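Long-range contacts in aromatic-amino-acid:2-oxoglutarate transaminase (Candida albicans, PDB 6HND), which probably transfers amino groups between aromatic amino acids or 2-aminoadipate and 2-oxo acids, using pyridoxal 5'-phosphate as cofactor: residues Asp57-Asp62 with Gln107-Ile112; Lys120-Ala125 with Val381-Gln386. All blocks are in the same frame, centred on the assembly; numbering follows the deposited sequence.

Contact 1: Asp57-Asp62 with Gln107-Ile112; sequences DVNLVD and QSTVHI
V58 and V110 exchange a pair of backbone hydrogen bonds that mark a two-stranded antiparallel beta ribbon, strand 57-60 against strand 109-112, with segment axes at 166°. V58 N reaches V110 O at 2.7 Å, V110 N returns to V58 O at 2.8 Å, and L60 N continues the ladder to S108 O. On both sides of this hydrogen-bonded pair lie non-hydrogen-bonded ones, D57 with H111 and N59 with T109.

Polar side chains of these flanking pairs share one face. The N59 and T109 side chains lie side by side, T109 OG1 donating to N59 OD1 in the amide carbonyl plane. T109 OG1 stands opposite its own backbone N (chi1 179°), where it also takes a proton from a water that gives its other one to D57 OD1. The extended Q107 side chain brings NE2 to L60 O at 3.1 Å, from above the carbonyl plane.

V58 and V110 point to the other face, where apolar contacts form: L60 CD1 meets V110 CG2 at 3.9 Å, and V58 CG2 meets I112 CD1 at 4.0 Å. Helix 375-388 packs against this face, N388 touching L60 and V110.

The sheet runs on into the second subunit, where N59 ND2 bonds S55 and D57 of that chain and D57 OD2 bonds its N59. With OD2 held there, D57 OD1 serves H111: ND1 donates at 2.7 Å, in the imidazole plane but 30° out of the carboxylate plane, on the syn side.

Contact 2: Lys120-Ala125 with Val381-Gln386; sequences KLIDLA and VNNVIQ
The backbone of K120-I122, extended at L121 and I122, passes over one turn of helix 381-386, with CA atoms nearest at L121 and N383, 5.5 Å apart, and the helix widens to a pi-type turn at 384-386. Amide side chains rising from the helix meet the peptide groups of this non-helical segment.

N383 reads both polar groups of I122. Its OD1 receives I122 N at 3.0 Å, nearly straight (176°) and on a lone pair in the carbonyl plane, while ND2 donates to I122 O at 2.7 Å. This paired contact fixes which end of the amide is oxygen. The same OD1 also accepts from N382 ND2 at 2.9 Å, so two donors hold it.

K120 O likewise has two donors. Q386 NE2 approaches at 2.7 Å in the carbonyl plane, on a lone pair; N382 ND2 comes at 3.0 Å, tilted 25° from that plane. N382 ND2 therefore bridges K120 O and N383 OD1, with both acceptors close to its amide plane. The Q386 chain is bent at chi2 (92°), which turns its amide so that NE2 reaches K120 O; Q386 CG lies against K120 CB at 3.7 Å.

Van der Waals contacts accompany these bonds. I122 CD1 rests on N382 CB at 3.8 Å, and L121 CD2 lies against N383 CG, the two side chains crossing at a slant.

Just downstream, D123 is the N-cap of helix 124-127 and forms a salt bridge with R126. Helix 137-151 meets both segments, P138 touching I122 and N382 while F142 touches I385 and Q386; strand 53-60 touches L124 through I53 and I56.

Contacts 1 and 2 lie in series along the chain, their centres 12 Å apart, and helix 375-388 joins them: one side of the helix serves contact 2, whereas V384 faces the two-stranded ribbon. V58 CG1 reaches V384 CG2 at 3.6 Å, and L60 CD2 lies 3.9 Å from V384 CG1. A second junction follows from chain order, since strand 109-113 leads toward helix 124-127 and I112 CG2 packs on L124 CD2 at 3.5 Å. Contact 1 is away from the cofactor sites and lies at the subunit interface. In contact 2, the I122 side chain is about 12 Å from that of Y130, which binds pyridoxal 5'-phosphate in a structure of this protein, though none is bound to it in this chain's model.

Contact 1: Asp57-Asp62 with Gln107-Ile112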
loop_
_atom_site.group_PDB
_atom_site.type_symbol
_atom_site.label_atom_id
_atom_site.label_comp_id
_atom_site.label_asym_id
_atom_site.label_seq_id
_atom_site.Cartn_x
_atom_site.Cartn_y
_atom_site.Cartn_z
ATOM N N ASP B 57 -20.906 9.870 6.854
ATOM C CA ASP B 57 -21.769 10.471 5.811
ATOM C C ASP B 57 -20.822 10.998 4.753
ATOM O O ASP B 57 -19.909 11.773 5.116
ATOM C CB ASP B 57 -22.663 11.568 6.390
ATOM C CG ASP B 57 -23.595 11.032 7.458
ATOM O OD1 ASP B 57 -24.419 10.169 7.102
ATOM O OD2 ASP B 57 -23.452 11.437 8.632
ATOM N N VAL B 58 -20.965 10.508 3.531
ATOM C CA VAL B 58 -20.120 10.918 2.374
ATOM C C VAL B 58 -21.027 11.780 1.506
ATOM O O VAL B 58 -21.986 11.225 0.959
ATOM C CB VAL B 58 -19.558 9.708 1.598
ATOM C CG1 VAL B 58 -18.699 10.144 0.421
ATOM C CG2 VAL B 58 -18.763 8.786 2.513
ATOM N N ASN B 59 -20.729 13.077 1.444
ATOM C CA ASN B 59 -21.544 14.113 0.759
ATOM C C ASN B 59 -20.925 14.384 -0.619
ATOM O O ASN B 59 -19.708 14.692 -0.675
ATOM C CB ASN B 59 -21.647 15.376 1.621
ATOM C CG ASN B 59 -21.935 15.048 3.068
ATOM O OD1 ASN B 59 -22.809 14.226 3.345
ATOM N ND2 ASN B 59 -21.198 15.664 3.984
ATOM N N LEU B 60 -21.738 14.262 -1.672
ATOM C CA LEU B 60 -21.268 14.143 -3.072
ATOM C C LEU B 60 -21.727 15.335 -3.914
ATOM O O LEU B 60 -22.611 16.103 -3.488
ATOM C CB LEU B 60 -21.806 12.842 -3.658
ATOM C CG LEU B 60 -21.474 11.585 -2.862
ATOM C CD1 LEU B 60 -22.341 10.448 -3.346
ATOM C CD2 LEU B 60 -19.991 11.218 -2.986
ATOM N N VAL B 61 -21.099 15.471 -5.068
ATOM C CA VAL B 61 -21.544 16.369 -6.165
ATOM C C VAL B 61 -22.306 15.488 -7.144
ATOM O O VAL B 61 -22.100 14.265 -7.102
ATOM C CB VAL B 61 -20.355 17.104 -6.811
ATOM C CG1 VAL B 61 -19.639 17.944 -5.776
ATOM C CG2 VAL B 61 -19.370 16.165 -7.510
ATOM N N ASP B 62 -23.184 16.086 -7.948
ATOM C CA ASP B 62 -23.978 15.385 -8.992
ATOM C C ASP B 62 -23.220 15.428 -10.318
ATOM O O ASP B 62 -23.414 14.512 -11.145
ATOM C CB ASP B 62 -25.363 16.007 -9.105
ATOM C CG ASP B 62 -26.106 15.861 -7.804
ATOM O OD1 ASP B 62 -26.247 14.704 -7.344
ATOM O OD2 ASP B 62 -26.467 16.894 -7.246
ATOM N N GLN B 107 -28.724 17.697 -1.526
ATOM C CA GLN B 107 -27.386 17.165 -1.858
ATOM C C GLN B 107 -27.420 15.636 -1.723
ATOM O O GLN B 107 -28.100 15.113 -0.813
ATOM C CB GLN B 107 -26.327 17.787 -0.952
ATOM C CG GLN B 107 -24.923 17.376 -1.344
ATOM C CD GLN B 107 -23.860 17.905 -0.423
ATOM O OE1 GLN B 107 -24.134 18.405 0.670
ATOM N NE2 GLN B 107 -22.623 17.781 -0.875
ATOM N N SER B 108 -26.748 14.949 -2.641
ATOM C CA SER B 108 -26.565 13.480 -2.613
ATOM C C SER B 108 -25.611 13.155 -1.469
ATOM O O SER B 108 -24.569 13.829 -1.339
ATOM C CB SER B 108 -26.044 12.967 -3.910
ATOM O OG SER B 108 -27.027 13.091 -4.923
ATOM N N THR B 109 -26.004 12.207 -0.627
ATOM C CA THR B 109 -25.203 11.755 0.531
ATOM C C THR B 109 -25.343 10.235 0.664
ATOM O O THR B 109 -26.427 9.685 0.418
ATOM C CB THR B 109 -25.567 12.585 1.771
ATOM O OG1 THR B 109 -24.785 12.077 2.858
ATOM C CG2 THR B 109 -27.048 12.558 2.079
ATOM N N VAL B 110 -24.257 9.569 0.999
ATOM C CA VAL B 110 -24.261 8.121 1.341
ATOM C C VAL B 110 -23.919 8.001 2.835
ATOM O O VAL B 110 -22.946 8.626 3.296
ATOM C CB VAL B 110 -23.284 7.370 0.426
ATOM C CG1 VAL B 110 -23.174 5.888 0.753
ATOM C CG2 VAL B 110 -23.671 7.568 -1.028
ATOM N N HIS B 111 -24.712 7.245 3.570
ATOM C CA HIS B 111 -24.472 6.941 5.000
ATOM C C HIS B 111 -23.854 5.542 5.110
ATOM O O HIS B 111 -24.433 4.559 4.577
ATOM C CB HIS B 111 -25.777 7.070 5.796
ATOM C CG HIS B 111 -25.590 6.820 7.245
ATOM N ND1 HIS B 111 -25.162 7.815 8.088
ATOM C CD2 HIS B 111 -25.711 5.688 7.983
ATOM C CE1 HIS B 111 -25.055 7.326 9.318
ATOM N NE2 HIS B 111 -25.385 6.011 9.277
ATOM N N ILE B 112 -22.700 5.460 5.762
ATOM C CA ILE B 112 -21.984 4.178 6.001
ATOM C C ILE B 112 -22.144 3.847 7.480
ATOM O O ILE B 112 -21.556 4.562 8.308
ATOM C CB ILE B 112 -20.508 4.273 5.571
ATOM C CG1 ILE B 112 -20.377 4.743 4.115
ATOM C CG2 ILE B 112 -19.815 2.937 5.843
ATOM C CD1 ILE B 112 -18.953 4.943 3.638
HETATM O O HOH W 1 -25.500 10.365 4.783
#

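Contact 2: Lys120-Ala125 with Val381-Gln386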
loop_
_atom_site.group_PDB
_atom_site.type_symbol
_atom_site.label_atom_id
_atom_site.label_comp_id
_atom_site.label_asym_id
_atom_site.label_seq_id
_atom_site.Cartn_x
_atom_site.Cartn_y
_atom_site.Cartn_z
ATOM N N LYS B 120 -23.984 -5.877 -1.268
ATOM C CA LYS B 120 -23.343 -4.997 -2.269
ATOM C C LYS B 120 -22.679 -3.822 -1.545
ATOM O O LYS B 120 -21.977 -3.028 -2.221
ATOM C CB LYS B 120 -24.392 -4.600 -3.303
ATOM C CG LYS B 120 -24.926 -5.753 -4.154
ATOM C CD LYS B 120 -24.540 -5.644 -5.615
ATOM C CE LYS B 120 -25.468 -6.384 -6.552
ATOM N NZ LYS B 120 -25.648 -5.621 -7.807
ATOM N N LEU B 121 -22.828 -3.760 -0.216
ATOM C CA LEU B 121 -22.251 -2.685 0.635
ATOM C C LEU B 121 -21.221 -3.267 1.592
ATOM O O LEU B 121 -21.353 -4.422 1.983
ATOM C CB LEU B 121 -23.349 -1.992 1.440
ATOM C CG LEU B 121 -24.419 -1.279 0.622
ATOM C CD1 LEU B 121 -25.473 -0.658 1.540
ATOM C CD2 LEU B 121 -23.791 -0.229 -0.268
ATOM N N ILE B 122 -20.248 -2.443 1.973
ATOM C CA ILE B 122 -19.293 -2.746 3.076
ATOM C C ILE B 122 -19.678 -1.872 4.263
ATOM O O ILE B 122 -19.802 -0.675 4.059
ATOM C CB ILE B 122 -17.845 -2.536 2.612
ATOM C CG1 ILE B 122 -17.617 -3.177 1.243
ATOM C CG2 ILE B 122 -16.875 -3.075 3.640
ATOM C CD1 ILE B 122 -16.295 -2.815 0.611
ATOM N N ASP B 123 -19.886 -2.477 5.433
ATOM C CA ASP B 123 -20.147 -1.768 6.706
ATOM C C ASP B 123 -18.803 -1.458 7.383
ATOM O O ASP B 123 -17.735 -1.991 6.933
ATOM C CB ASP B 123 -21.125 -2.559 7.581
ATOM C CG ASP B 123 -20.702 -3.978 7.923
ATOM O OD1 ASP B 123 -19.495 -4.226 7.901
ATOM O OD2 ASP B 123 -21.596 -4.820 8.230
ATOM N N LEU B 124 -18.825 -0.625 8.420
ATOM C CA LEU B 124 -17.569 -0.232 9.102
ATOM C C LEU B 124 -17.078 -1.377 10.002
ATOM O O LEU B 124 -15.848 -1.488 10.182
ATOM C CB LEU B 124 -17.781 1.057 9.887
ATOM C CG LEU B 124 -18.185 2.272 9.053
ATOM C CD1 LEU B 124 -18.472 3.457 9.969
ATOM C CD2 LEU B 124 -17.106 2.641 8.048
ATOM N N ALA B 125 -17.969 -2.230 10.519
ATOM C CA ALA B 125 -17.570 -3.408 11.334
ATOM C C ALA B 125 -16.577 -4.272 10.533
ATOM O O ALA B 125 -15.524 -4.689 11.078
ATOM C CB ALA B 125 -18.788 -4.194 11.768
ATOM N N VAL B 381 -15.406 4.023 -1.217
ATOM C CA VAL B 381 -15.484 4.018 -2.706
ATOM C C VAL B 381 -16.572 3.028 -3.135
ATOM O O VAL B 381 -17.385 3.386 -4.034
ATOM C CB VAL B 381 -14.120 3.760 -3.378
ATOM C CG1 VAL B 381 -14.287 3.429 -4.842
ATOM C CG2 VAL B 381 -13.178 4.942 -3.191
ATOM N N ASN B 382 -16.623 1.848 -2.520
ATOM C CA ASN B 382 -17.630 0.822 -2.891
ATOM C C ASN B 382 -19.041 1.372 -2.628
ATOM O O ASN B 382 -19.906 1.286 -3.531
ATOM C CB ASN B 382 -17.418 -0.493 -2.152
ATOM C CG ASN B 382 -18.512 -1.491 -2.435
ATOM O OD1 ASN B 382 -18.450 -2.230 -3.408
ATOM N ND2 ASN B 382 -19.514 -1.506 -1.576
ATOM N N ASN B 383 -19.281 1.925 -1.440
ATOM C CA ASN B 383 -20.649 2.329 -1.029
ATOM C C ASN B 383 -21.087 3.523 -1.880
ATOM O O ASN B 383 -22.267 3.598 -2.226
ATOM C CB ASN B 383 -20.711 2.524 0.480
ATOM C CG ASN B 383 -20.537 1.209 1.212
ATOM O OD1 ASN B 383 -20.052 0.227 0.633
ATOM N ND2 ASN B 383 -20.894 1.184 2.488
ATOM N N VAL B 384 -20.171 4.413 -2.254
ATOM C CA VAL B 384 -20.523 5.602 -3.075
ATOM C C VAL B 384 -20.981 5.076 -4.444
ATOM O O VAL B 384 -22.048 5.538 -4.920
ATOM C CB VAL B 384 -19.376 6.626 -3.161
ATOM C CG1 VAL B 384 -19.578 7.624 -4.306
ATOM C CG2 VAL B 384 -19.152 7.350 -1.830
ATOM N N ILE B 385 -20.259 4.101 -5.017
ATOM C CA ILE B 385 -20.538 3.561 -6.385
ATOM C C ILE B 385 -21.855 2.774 -6.354
ATOM O O ILE B 385 -22.694 3.031 -7.223
ATOM C CB ILE B 385 -19.342 2.765 -6.954
ATOM C CG1 ILE B 385 -18.264 3.703 -7.471
ATOM C CG2 ILE B 385 -19.759 1.816 -8.072
ATOM C CD1 ILE B 385 -16.985 3.046 -7.813
ATOM N N GLN B 386 -22.073 1.937 -5.341
ATOM C CA GLN B 386 -23.255 1.041 -5.243
ATOM C C GLN B 386 -24.501 1.851 -4.824
ATOM O O GLN B 386 -25.564 1.661 -5.442
ATOM C CB GLN B 386 -22.949 -0.135 -4.303
ATOM C CG GLN B 386 -23.149 -1.530 -4.920
ATOM C CD GLN B 386 -21.942 -2.191 -5.573
ATOM O OE1 GLN B 386 -21.855 -2.245 -6.795
ATOM N NE2 GLN B 386 -21.045 -2.791 -4.792
#